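Local atomic coordinates of HpcH/HpaI aldolase/citrate lyase family protein (Burkholderia cenocepacia, PDB entry 4MF4), a protein that belongs to the HpcH/HpaI aldolase/citrate lyase family and folds as a TIM barrel, a closed parallel sheet of eight strands with helices packed round it. Residues 40-45 against 71-77; 17-21 against 183-187; 47-51 against 246-250; 166-171 against 192-197; 216-220 against 241-245. All blocks are in the same frame, centred on the assembly; numbering follows the deposited sequence.

Contact 1 (40-45 against 71-77); sequences AEALAH and AIAAAHL
The imidazole of His45 carries the methyl CD1 of Leu77 over one of its faces, 3.4 Å from ND1, while the CB of Ala75 comes in obliquely at the NE2 side, 3.5 Å from that nitrogen. At the edge of the same ring, near its plane, lie the backbone carbonyl oxygens of Glu41 and Ala42. The setting is the outer layer of a TIM barrel, where helices 37-43 and 62-73, successive helices flanking strand 50-54, pack against each other. The CA atoms of Glu41 and Ile72 are 4.7 Å apart, a close approach consistent with the small alanine side chains of both segments. The methyl of Ala44 meets the CB of Ala75 at 3.6 Å and also the CG2 branch of Ile72, whereas the CG1 branch of Ile72 turns to the CB of Ala40. Glu41 leaves its helix with CG anti to the backbone N (chi1 -169°) and then runs extended, so that its aliphatic part lies against the backbone oxygen of Ala71 (CG to O 3.3 Å) and its carboxylate is carried alongside the end of helix 62-73, OE2 near the CB of Ala74. There OE1 forms salt bridges with Arg70 and Arg141 of a second subunit, which probably keeps Glu41 charged. Beyond the helix, where His76 adopts positive phi, its ND1 donates to the oxygen of Ala74 at 2.9 Å; the acceptor lies in the imidazole plane, yet the donor stands well above the carbonyl plane, 71° out of it.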
# COMPACT_ATOMS: atom_id res chain seq x y z
N ALA A 40 5.82 -7.19 14.01
CA ALA A 40 7.28 -7.05 14.20
C ALA A 40 7.58 -6.15 15.40
O ALA A 40 8.50 -6.44 16.21
CB ALA A 40 7.93 -6.47 12.95
N GLU A 41 6.84 -5.06 15.49
CA GLU A 41 7.01 -4.13 16.60
C GLU A 41 6.60 -4.79 17.91
O GLU A 41 7.36 -4.75 18.90
CB GLU A 41 6.26 -2.81 16.44
CG GLU A 41 6.70 -1.82 17.49
CD GLU A 41 6.15 -0.43 17.35
OE1 GLU A 41 5.33 -0.15 16.43
OE2 GLU A 41 6.57 0.41 18.19
N ALA A 42 5.45 -5.47 17.91
CA ALA A 42 5.07 -6.25 19.10
C ALA A 42 6.15 -7.27 19.51
O ALA A 42 6.58 -7.32 20.66
CB ALA A 42 3.70 -6.91 18.90
N LEU A 43 6.60 -8.09 18.56
CA LEU A 43 7.61 -9.11 18.86
C LEU A 43 8.99 -8.57 19.28
O LEU A 43 9.75 -9.25 19.98
CB LEU A 43 7.69 -10.15 17.72
CG LEU A 43 6.43 -10.98 17.60
CD1 LEU A 43 6.44 -11.82 16.31
CD2 LEU A 43 6.26 -11.89 18.82
N ALA A 44 9.30 -7.35 18.87
CA ALA A 44 10.45 -6.63 19.39
C ALA A 44 10.44 -6.43 20.92
O ALA A 44 11.50 -6.13 21.50
CB ALA A 44 10.64 -5.31 18.67
N HIS A 45 9.29 -6.71 21.56
CA HIS A 45 9.13 -6.66 23.01
C HIS A 45 9.14 -8.06 23.64
O HIS A 45 8.90 -8.22 24.82
CB HIS A 45 7.79 -5.98 23.38
CG HIS A 45 7.73 -4.53 23.07
ND1 HIS A 45 7.95 -3.55 24.03
CD2 HIS A 45 7.52 -3.87 21.91
CE1 HIS A 45 7.82 -2.36 23.47
NE2 HIS A 45 7.58 -2.53 22.19
N ALA A 71 9.93 -0.78 12.26
CA ALA A 71 8.98 -1.15 13.29
C ALA A 71 9.69 -1.80 14.51
O ALA A 71 9.38 -1.52 15.65
CB ALA A 71 7.92 -2.10 12.75
N ILE A 72 10.63 -2.67 14.24
CA ILE A 72 11.47 -3.27 15.29
C ILE A 72 12.32 -2.17 15.98
O ILE A 72 12.39 -2.12 17.20
CB ILE A 72 12.40 -4.37 14.70
CG1 ILE A 72 11.61 -5.62 14.28
CG2 ILE A 72 13.48 -4.78 15.70
CD1 ILE A 72 12.37 -6.46 13.28
N ALA A 73 12.97 -1.29 15.20
CA ALA A 73 13.84 -0.25 15.79
C ALA A 73 13.02 0.70 16.69
O ALA A 73 13.51 1.22 17.68
CB ALA A 73 14.58 0.55 14.73
N ALA A 74 11.77 0.88 16.34
CA ALA A 74 10.92 1.78 17.07
C ALA A 74 10.66 1.33 18.48
O ALA A 74 10.33 2.19 19.31
CB ALA A 74 9.60 2.01 16.32
N ALA A 75 10.80 0.03 18.77
CA ALA A 75 10.60 -0.48 20.12
C ALA A 75 11.73 -0.09 21.04
O ALA A 75 11.57 -0.23 22.23
CB ALA A 75 10.42 -2.00 20.15
N HIS A 76 12.88 0.30 20.50
CA HIS A 76 14.06 0.72 21.29
C HIS A 76 14.52 -0.37 22.27
O HIS A 76 14.95 -0.08 23.40
CB HIS A 76 13.77 2.02 22.09
CG HIS A 76 13.74 3.27 21.26
ND1 HIS A 76 12.79 3.50 20.27
CD2 HIS A 76 14.50 4.39 21.30
CE1 HIS A 76 12.98 4.69 19.74
NE2 HIS A 76 14.02 5.25 20.34
N LEU A 77 14.47 -1.62 21.84
CA LEU A 77 14.83 -2.72 22.70
C LEU A 77 15.96 -3.50 22.03
O LEU A 77 16.37 -3.15 20.94
CB LEU A 77 13.58 -3.56 23.02
CG LEU A 77 12.66 -2.91 24.09
CD1 LEU A 77 11.30 -3.62 24.17
CD2 LEU A 77 13.29 -2.88 25.47

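Contact 2 (17-21 against 183-187); sequences KQRLR and VDCLF
Arg21 and Asp184 meet with their flat groups turned almost perpendicular, the guanidinium and carboxylate planes 80° apart. The carboxylate comes over one face of the guanidinium instead of lining up with its N-H edge, and the salt bridge is modelled between NH2 of Arg21 and OD1 of Asp184. Because OD1 sits too close to a neighbour in the model, its exact place is doubtful, and the pairing is better read as an ion pair than as a directed bond. Lys17 approaches obliquely from the same helix: it leaves with CG anti to the backbone N (chi1 -168°) and stays extended, bringing CE to 3.9 Å from OD2 of Asp184. NZ of Lys17 stays 4.6 Å from OD2 of Asp184 and is hydrogen-bonded instead to the oxygens of Val159 and Ala157, so any attraction between the opposite charges probably acts without direct contact. OD2 itself accepts from the backbone N of Val161. Alongside this charged group, a water donates to the oxygens of Leu20 (3.0 Å) and Asp184 (2.8 Å), joining two carbonyls that could not pair directly. The CD1 of Leu20 reaches the CB of Cys185 at 4.4 Å. Helix 15-22 thus lies across the start of strand 185-188, with Leu20 also touching Leu27 of strand 27-32 and Leu246 of strand 246-251.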
# COMPACT_ATOMS: atom_id res chain seq x y z
N LYS A 17 26.75 -9.81 15.43
CA LYS A 17 28.02 -10.24 14.85
C LYS A 17 29.08 -10.46 15.94
O LYS A 17 29.82 -11.45 15.91
CB LYS A 17 28.57 -9.22 13.86
CG LYS A 17 29.71 -9.74 13.02
CD LYS A 17 30.32 -8.64 12.12
CE LYS A 17 31.47 -9.18 11.25
NZ LYS A 17 31.88 -8.23 10.16
N GLN A 18 29.15 -9.50 16.87
CA GLN A 18 30.19 -9.53 17.89
C GLN A 18 29.99 -10.76 18.77
O GLN A 18 30.94 -11.51 19.04
CB GLN A 18 30.17 -8.21 18.67
CG GLN A 18 31.10 -8.15 19.87
CD GLN A 18 30.39 -8.61 21.14
OE1 GLN A 18 29.39 -8.01 21.56
NE2 GLN A 18 30.90 -9.67 21.75
N ARG A 19 28.76 -10.98 19.23
CA ARG A 19 28.45 -12.16 20.02
C ARG A 19 28.69 -13.46 19.25
O ARG A 19 29.28 -14.39 19.80
CB ARG A 19 27.02 -12.10 20.56
CG ARG A 19 26.84 -11.09 21.69
CD ARG A 19 25.38 -10.92 22.04
NE ARG A 19 24.68 -9.97 21.19
CZ ARG A 19 23.36 -9.83 21.17
NH1 ARG A 19 22.62 -10.61 21.93
NH2 ARG A 19 22.79 -8.95 20.38
N LEU A 20 28.26 -13.52 17.99
CA LEU A 20 28.51 -14.73 17.15
C LEU A 20 29.99 -15.11 17.04
O LEU A 20 30.33 -16.30 17.12
CB LEU A 20 27.97 -14.57 15.73
CG LEU A 20 26.46 -14.70 15.51
CD1 LEU A 20 26.23 -14.26 14.09
CD2 LEU A 20 25.92 -16.10 15.75
N ARG A 21 30.85 -14.11 16.82
CA ARG A 21 32.29 -14.33 16.66
C ARG A 21 33.02 -14.52 17.99
O ARG A 21 34.03 -15.20 18.02
CB ARG A 21 32.98 -13.13 15.96
CG ARG A 21 32.71 -12.96 14.46
CD ARG A 21 33.60 -11.83 13.96
NE ARG A 21 33.46 -11.48 12.55
CZ ARG A 21 33.94 -12.18 11.52
NH1 ARG A 21 34.59 -13.34 11.72
NH2 ARG A 21 33.75 -11.74 10.27
N VAL A 183 32.45 -15.69 6.70
CA VAL A 183 31.31 -16.51 7.11
C VAL A 183 31.23 -16.48 8.64
O VAL A 183 32.11 -16.98 9.32
CB VAL A 183 31.44 -17.98 6.63
CG1 VAL A 183 30.44 -18.91 7.34
CG2 VAL A 183 31.24 -18.03 5.13
N ASP A 184 30.19 -15.85 9.19
CA ASP A 184 30.10 -15.67 10.65
C ASP A 184 29.22 -16.76 11.30
O ASP A 184 29.24 -16.93 12.51
CB ASP A 184 29.54 -14.30 11.02
CG ASP A 184 30.35 -13.14 10.40
OD1 ASP A 184 31.60 -13.10 10.62
OD2 ASP A 184 29.75 -12.32 9.67
N CYS A 185 28.44 -17.51 10.50
CA CYS A 185 27.59 -18.52 11.07
C CYS A 185 27.18 -19.53 10.02
O CYS A 185 26.87 -19.12 8.92
CB CYS A 185 26.31 -17.86 11.59
SG CYS A 185 25.19 -19.00 12.45
N LEU A 186 27.12 -20.81 10.37
CA LEU A 186 26.59 -21.82 9.47
C LEU A 186 25.17 -22.09 9.94
O LEU A 186 24.99 -22.38 11.12
CB LEU A 186 27.37 -23.13 9.54
CG LEU A 186 28.86 -23.09 9.28
CD1 LEU A 186 29.53 -24.42 9.66
CD2 LEU A 186 29.13 -22.70 7.85
N PHE A 187 24.18 -22.04 9.05
CA PHE A 187 22.80 -22.25 9.50
C PHE A 187 22.19 -23.51 8.89
O PHE A 187 22.18 -23.68 7.69
CB PHE A 187 21.98 -21.01 9.17
CG PHE A 187 20.60 -21.00 9.77
CD1 PHE A 187 19.56 -21.58 9.09
CD2 PHE A 187 20.35 -20.37 10.96
CE1 PHE A 187 18.28 -21.52 9.59
CE2 PHE A 187 19.07 -20.32 11.48
CZ PHE A 187 18.04 -20.87 10.78
O HOH W 1 31.17 -17.32 14.43

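Contact 3 (47-51 against 246-250); sequences GYDWL and LITVS
Trp50 and Leu246 meet in a CH-pi interaction: CD1 of Leu246 lies over one face of the indole, 3.6 Å from the centroid of the five-membered ring and 26° off its normal. It sits toward the rim, 3.2 Å from NE1 of Trp50. The indole reaches across because CG of Trp50 is placed between its backbone N and carbonyl carbon (chi1 56°), a crowded position that projects the ring toward strand 246-251. Apolar packing adds to this, with CG of Leu246 3.5 Å from CZ2 of Trp50. Nearer the end of strand 246-251, CG2 of Val249 meets the ring edge of Tyr48, which precedes strand 50-54, 4.0 Å from CE2. Polar groups touch carbon: OG1 of Thr248 lies at the indole edge, near its plane, 3.2 Å from CH2 of Trp50, and is hydrogen-bonded to the oxygen of Ile228. Likewise the indole NE1 of Trp50 pairs with the oxygen of Leu27, and the Tyr48 hydroxyl with the oxygen of Thr260 in a third subunit. Strands 50-54 and 246-251 lie on either side of strand 27-32 in the closed sheet, so they share no backbone pairing, and side chains do most of the bridging. Shape and dispersion therefore hold this contact together, while each of these polar tips is satisfied by a backbone carbonyl elsewhere.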
# COMPACT_ATOMS: atom_id res chain seq x y z
N GLY A 47 11.69 -10.25 23.93
CA GLY A 47 12.94 -10.64 24.58
C GLY A 47 13.95 -11.45 23.76
O GLY A 47 14.98 -11.89 24.28
N TYR A 48 13.69 -11.67 22.48
CA TYR A 48 14.59 -12.51 21.66
C TYR A 48 15.88 -11.74 21.35
O TYR A 48 15.89 -10.49 21.26
CB TYR A 48 13.90 -12.93 20.36
CG TYR A 48 12.93 -14.05 20.60
CD1 TYR A 48 11.67 -13.81 21.10
CD2 TYR A 48 13.27 -15.36 20.30
CE1 TYR A 48 10.80 -14.88 21.39
CE2 TYR A 48 12.41 -16.41 20.55
CZ TYR A 48 11.18 -16.17 21.09
OH TYR A 48 10.33 -17.21 21.28
N ASP A 49 16.97 -12.47 21.18
CA ASP A 49 18.26 -11.85 20.74
C ASP A 49 18.20 -11.37 19.28
O ASP A 49 18.83 -10.36 18.92
CB ASP A 49 19.38 -12.82 20.98
CG ASP A 49 19.43 -13.29 22.43
OD1 ASP A 49 19.50 -12.39 23.29
OD2 ASP A 49 19.30 -14.53 22.71
N TRP A 50 17.49 -12.11 18.43
CA TRP A 50 17.37 -11.70 17.02
C TRP A 50 16.00 -12.03 16.46
O TRP A 50 15.32 -12.89 17.00
CB TRP A 50 18.49 -12.32 16.16
CG TRP A 50 18.57 -13.80 16.23
CD1 TRP A 50 19.09 -14.56 17.25
CD2 TRP A 50 18.12 -14.72 15.24
NE1 TRP A 50 18.97 -15.90 16.95
CE2 TRP A 50 18.37 -16.02 15.73
CE3 TRP A 50 17.50 -14.57 14.00
CZ2 TRP A 50 18.05 -17.16 15.01
CZ3 TRP A 50 17.21 -15.72 13.27
CH2 TRP A 50 17.47 -17.00 13.81
N LEU A 51 15.60 -11.31 15.41
CA LEU A 51 14.35 -11.56 14.71
C LEU A 51 14.62 -11.61 13.22
O LEU A 51 15.34 -10.76 12.70
CB LEU A 51 13.34 -10.45 14.98
CG LEU A 51 12.91 -10.19 16.43
CD1 LEU A 51 12.06 -8.93 16.55
CD2 LEU A 51 12.08 -11.35 16.93
N LEU A 246 22.97 -20.21 17.40
CA LEU A 246 21.92 -19.34 16.84
C LEU A 246 20.67 -20.15 16.57
O LEU A 246 20.48 -20.75 15.48
CB LEU A 246 22.42 -18.67 15.57
CG LEU A 246 21.53 -17.55 15.05
CD1 LEU A 246 21.92 -16.21 15.67
CD2 LEU A 246 21.61 -17.45 13.55
N ILE A 247 19.79 -20.19 17.57
CA ILE A 247 18.68 -21.11 17.57
C ILE A 247 17.38 -20.34 17.34
O ILE A 247 17.07 -19.43 18.11
CB ILE A 247 18.59 -21.87 18.89
CG1 ILE A 247 19.85 -22.73 19.08
CG2 ILE A 247 17.36 -22.76 18.89
CD1 ILE A 247 19.93 -23.44 20.41
N THR A 248 16.65 -20.71 16.28
CA THR A 248 15.37 -20.12 15.94
C THR A 248 14.29 -20.92 16.66
O THR A 248 14.18 -22.11 16.42
CB THR A 248 15.03 -20.22 14.43
OG1 THR A 248 16.15 -19.88 13.61
CG2 THR A 248 13.91 -19.30 14.07
N VAL A 249 13.50 -20.26 17.52
CA VAL A 249 12.40 -20.89 18.25
C VAL A 249 11.12 -20.75 17.42
O VAL A 249 10.19 -19.98 17.76
CB VAL A 249 12.23 -20.30 19.69
CG1 VAL A 249 11.28 -21.14 20.51
CG2 VAL A 249 13.54 -20.21 20.44
N SER A 250 11.09 -21.48 16.31
CA SER A 250 9.98 -21.47 15.36
C SER A 250 9.67 -20.07 14.79
O SER A 250 10.56 -19.26 14.63
CB SER A 250 8.76 -22.16 15.98
OG SER A 250 7.75 -22.48 15.03

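Contact 4 (166-171 against 192-197); sequences ESARGV and DLAASL
Ser167, whose CA and CB lie against the hydroxyl of Ser196, has its own side-chain oxygen bonded by the backbone N of Gly170 at 3.1 Å, with an N-H...O angle of 138°, the capping bond of a serine at the N-cap of helix 168-172. Its OG is set for this by a chi1 of 50°, which tucks it between its own backbone N and carbonyl carbon, a worked case of how a helix begun shortly after a barrel strand is capped. From across the contact OG of Ser196 may add to the same helix start: in one of its two modelled conformers it takes a weak bond from the N of Ala168 at 3.4 Å. One serine thus stands at the N-cap, the other in helix 190-196. In this TIM barrel, helix 168-172 follows strand 160-165 and helix 190-196 follows strand 185-188, so the contact joins neighbouring beta-alpha connections at the end of the barrel where the strands finish. Glu166 lies where strand gives way to helix, its OE1 3.4 Å from OD2 of Asp192 in one of two modelled conformers of the aspartate. The carboxylates have separate partners: OE2 of Glu166 bonds the N of Cys108, and OD1 of Asp192 bonds the N of Val136 in a fourth subunit. On the apolar side, CG2 of Val171 meets CD1 of Leu193 at 3.7 Å, the two side chains crossing at about a right angle. Packing is tighter between helix 168-172 and the end of helix 190-196, where CD2 of Leu197 presses to within 3.4 Å of CB of Ala168.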
# COMPACT_ATOMS: atom_id res chain seq x y z
N GLU A 166 22.14 -26.52 3.22
CA GLU A 166 20.87 -27.23 3.18
C GLU A 166 20.73 -28.21 2.04
O GLU A 166 19.62 -28.57 1.66
CB GLU A 166 19.69 -26.24 3.21
CG GLU A 166 19.60 -25.28 2.05
CD GLU A 166 18.62 -24.14 2.33
OE1 GLU A 166 17.81 -24.31 3.28
OE2 GLU A 166 18.66 -23.08 1.63
N SER A 167 21.88 -28.72 1.59
CA SER A 167 21.96 -29.66 0.53
C SER A 167 23.03 -30.68 0.84
O SER A 167 23.91 -30.45 1.67
CB SER A 167 22.41 -28.90 -0.70
OG SER A 167 23.56 -28.14 -0.32
N ALA A 168 23.03 -31.77 0.10
CA ALA A 168 24.03 -32.80 0.28
C ALA A 168 25.44 -32.39 -0.19
O ALA A 168 26.48 -32.77 0.38
CB ALA A 168 23.60 -34.04 -0.45
N ARG A 169 25.50 -31.64 -1.28
CA ARG A 169 26.78 -31.13 -1.75
C ARG A 169 27.32 -30.15 -0.69
O ARG A 169 28.50 -30.11 -0.40
CB ARG A 169 26.63 -30.41 -3.10
CG ARG A 169 27.88 -29.62 -3.49
CD ARG A 169 27.78 -29.11 -4.90
NE ARG A 169 26.47 -28.51 -5.19
CZ ARG A 169 26.06 -28.15 -6.40
NH1 ARG A 169 26.86 -28.36 -7.45
NH2 ARG A 169 24.86 -27.60 -6.58
N GLY A 170 26.43 -29.35 -0.15
CA GLY A 170 26.81 -28.35 0.87
C GLY A 170 27.38 -29.03 2.10
O GLY A 170 28.36 -28.57 2.67
N VAL A 171 26.76 -30.14 2.50
CA VAL A 171 27.28 -30.89 3.64
C VAL A 171 28.68 -31.44 3.34
O VAL A 171 29.56 -31.34 4.20
CB VAL A 171 26.32 -32.00 4.12
CG1 VAL A 171 26.96 -32.73 5.29
CG2 VAL A 171 24.98 -31.40 4.59
N ASP A 192 14.65 -28.32 4.70
CA ASP A 192 15.27 -28.38 3.35
C ASP A 192 16.40 -29.40 3.32
O ASP A 192 16.64 -30.03 2.29
CB ASP A 192 15.83 -27.02 2.86
CG ASP A 192 14.95 -26.33 1.80
OD1 ASP A 192 14.49 -26.96 0.82
OD2 ASP A 192 14.76 -25.11 1.94
N LEU A 193 17.12 -29.57 4.42
CA LEU A 193 18.22 -30.52 4.37
C LEU A 193 17.65 -31.92 4.15
O LEU A 193 18.11 -32.65 3.27
CB LEU A 193 19.11 -30.40 5.59
CG LEU A 193 20.38 -31.23 5.62
CD1 LEU A 193 21.26 -31.04 4.38
CD2 LEU A 193 21.17 -30.89 6.88
N ALA A 194 16.58 -32.26 4.89
CA ALA A 194 15.96 -33.57 4.76
C ALA A 194 15.45 -33.77 3.32
O ALA A 194 15.68 -34.83 2.71
CB ALA A 194 14.84 -33.74 5.77
N ALA A 195 14.83 -32.75 2.74
CA ALA A 195 14.37 -32.86 1.35
C ALA A 195 15.52 -33.12 0.37
O ALA A 195 15.43 -33.99 -0.49
CB ALA A 195 13.58 -31.62 0.95
N SER A 196 16.61 -32.36 0.46
CA SER A 196 17.69 -32.58 -0.52
C SER A 196 18.39 -33.92 -0.35
O SER A 196 18.94 -34.48 -1.32
CB SER A 196 18.74 -31.47 -0.51
OG SER A 196 19.89 -31.94 -1.19
N LEU A 197 18.35 -34.49 0.85
CA LEU A 197 18.98 -35.77 1.03
C LEU A 197 18.02 -36.91 0.69
O LEU A 197 18.37 -38.07 0.89
CB LEU A 197 19.50 -35.94 2.47
CG LEU A 197 20.46 -34.86 2.99
CD1 LEU A 197 20.70 -34.98 4.48
CD2 LEU A 197 21.79 -34.93 2.26

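Contact 5 (216-220 against 241-245); sequences LAAGK and EAGYR
Leu216 shows how one branched side chain can serve two surfaces at once. Its CB already lies against the phenol end of Tyr244, 4.0 Å from the hydroxyl oxygen OH. From there CG swings out anti to the backbone N (chi1 174°), and the two methyls part. CD1 settles over the middle of the Tyr244 ring, 4.0 Å from its centroid and only 5° off the normal, a nearly ideal CH-pi approach, and also comes near the carbonyl carbon of Gly243. CD2 lies toward the CE2 side of the same ring, 3.7 Å from that atom. The same CD2 of Leu216 reaches the backbone O of Ala242 at 3.5 Å, with the CB of Ala242 also near. That oxygen is gripped by Lys220, one turn further on: its chain runs extended beyond CG and its NZ donates at 2.9 Å, nearly in line with the C=O bond (163°). The lysine CE passes beside Gly243, whose CA is 4.1 Å away and which has no side chain to obstruct it. Tyr244 stacks edge-to-face on Tyr239 and leans on Val226 and Ile228 of strand 225-230. Lys220 thus donates to a carbonyl in the last turn of helix 233-242, which Gly243 closes with positive phi in a Schellman motif before strand 246-251 of the beta/alpha barrel.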
# COMPACT_ATOMS: atom_id res chain seq x y z
N LEU A 216 27.24 -29.11 12.39
CA LEU A 216 27.56 -28.63 13.75
C LEU A 216 29.04 -28.85 14.13
O LEU A 216 29.70 -27.95 14.69
CB LEU A 216 26.64 -29.32 14.77
CG LEU A 216 26.90 -29.07 16.26
CD1 LEU A 216 26.69 -27.58 16.53
CD2 LEU A 216 25.97 -29.89 17.14
N ALA A 217 29.55 -30.04 13.83
CA ALA A 217 30.92 -30.40 14.18
C ALA A 217 31.88 -29.57 13.39
O ALA A 217 32.92 -29.12 13.89
CB ALA A 217 31.17 -31.89 13.94
N ALA A 218 31.55 -29.35 12.12
CA ALA A 218 32.40 -28.46 11.30
C ALA A 218 32.54 -27.07 11.90
O ALA A 218 33.62 -26.48 11.94
CB ALA A 218 31.90 -28.38 9.88
N GLY A 219 31.41 -26.52 12.34
CA GLY A 219 31.40 -25.24 12.97
C GLY A 219 32.28 -25.22 14.20
O GLY A 219 33.11 -24.32 14.33
N LYS A 220 32.09 -26.19 15.10
CA LYS A 220 32.85 -26.25 16.36
C LYS A 220 34.33 -26.32 16.13
O LYS A 220 35.11 -25.67 16.85
CB LYS A 220 32.42 -27.45 17.22
CG LYS A 220 31.03 -27.30 17.80
CD LYS A 220 30.73 -28.49 18.68
CE LYS A 220 29.38 -28.41 19.30
NZ LYS A 220 28.98 -29.77 19.76
N GLU A 241 21.47 -28.00 23.88
CA GLU A 241 22.30 -29.00 24.59
C GLU A 241 23.43 -29.56 23.70
O GLU A 241 24.53 -29.83 24.17
CB GLU A 241 21.40 -30.14 25.12
CG GLU A 241 20.81 -29.86 26.49
CD GLU A 241 19.32 -30.14 26.60
OE1 GLU A 241 18.87 -31.20 26.09
OE2 GLU A 241 18.59 -29.31 27.21
N ALA A 242 23.16 -29.69 22.41
CA ALA A 242 24.15 -30.19 21.49
C ALA A 242 25.23 -29.17 21.12
O ALA A 242 26.26 -29.55 20.60
CB ALA A 242 23.48 -30.74 20.21
N GLY A 243 25.00 -27.89 21.37
CA GLY A 243 26.00 -26.86 21.12
C GLY A 243 25.72 -25.89 19.99
O GLY A 243 26.58 -25.10 19.63
N TYR A 244 24.55 -25.99 19.37
CA TYR A 244 24.12 -24.95 18.48
C TYR A 244 24.00 -23.64 19.28
O TYR A 244 23.53 -23.65 20.43
CB TYR A 244 22.75 -25.26 17.89
CG TYR A 244 22.74 -26.39 16.89
CD1 TYR A 244 22.95 -26.15 15.51
CD2 TYR A 244 22.54 -27.70 17.31
CE1 TYR A 244 22.96 -27.20 14.58
CE2 TYR A 244 22.52 -28.73 16.40
CZ TYR A 244 22.74 -28.48 15.05
OH TYR A 244 22.70 -29.55 14.18
N ARG A 245 24.37 -22.53 18.66
CA ARG A 245 24.28 -21.19 19.26
C ARG A 245 23.12 -20.29 18.72
O ARG A 245 22.31 -19.74 19.51
CB ARG A 245 25.61 -20.51 19.14
CG ARG A 245 26.65 -21.18 20.04
CD ARG A 245 27.91 -20.39 20.09
NE ARG A 245 27.61 -19.10 20.70
CZ ARG A 245 28.11 -17.94 20.30
NH1 ARG A 245 28.96 -17.89 19.27
NH2 ARG A 245 27.74 -16.84 20.91

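Taken together, the five contacts show one barrel held by different chemistry at different depths. Contacts 2 and 3 lie nearest the centre of the chain, their centres about 10 Å from it, and touch through Leu20 and Leu246; contact 3 is packed from apolar and aromatic groups, whereas contact 2 adds charge and a bridging water where helix 15-22 meets the start of strand 185-188. Contact 1, about 18 Å out, is buried even so, with the second and third subunits lying against it. It meets contact 3 at Leu51, and both touch the third subunit. Contacts 4 and 5 are only partly buried and turn on helix ends, a start in contact 4 and a finish in contact 5. Arg245 joins contact 5 to helix 15-22 of contact 2.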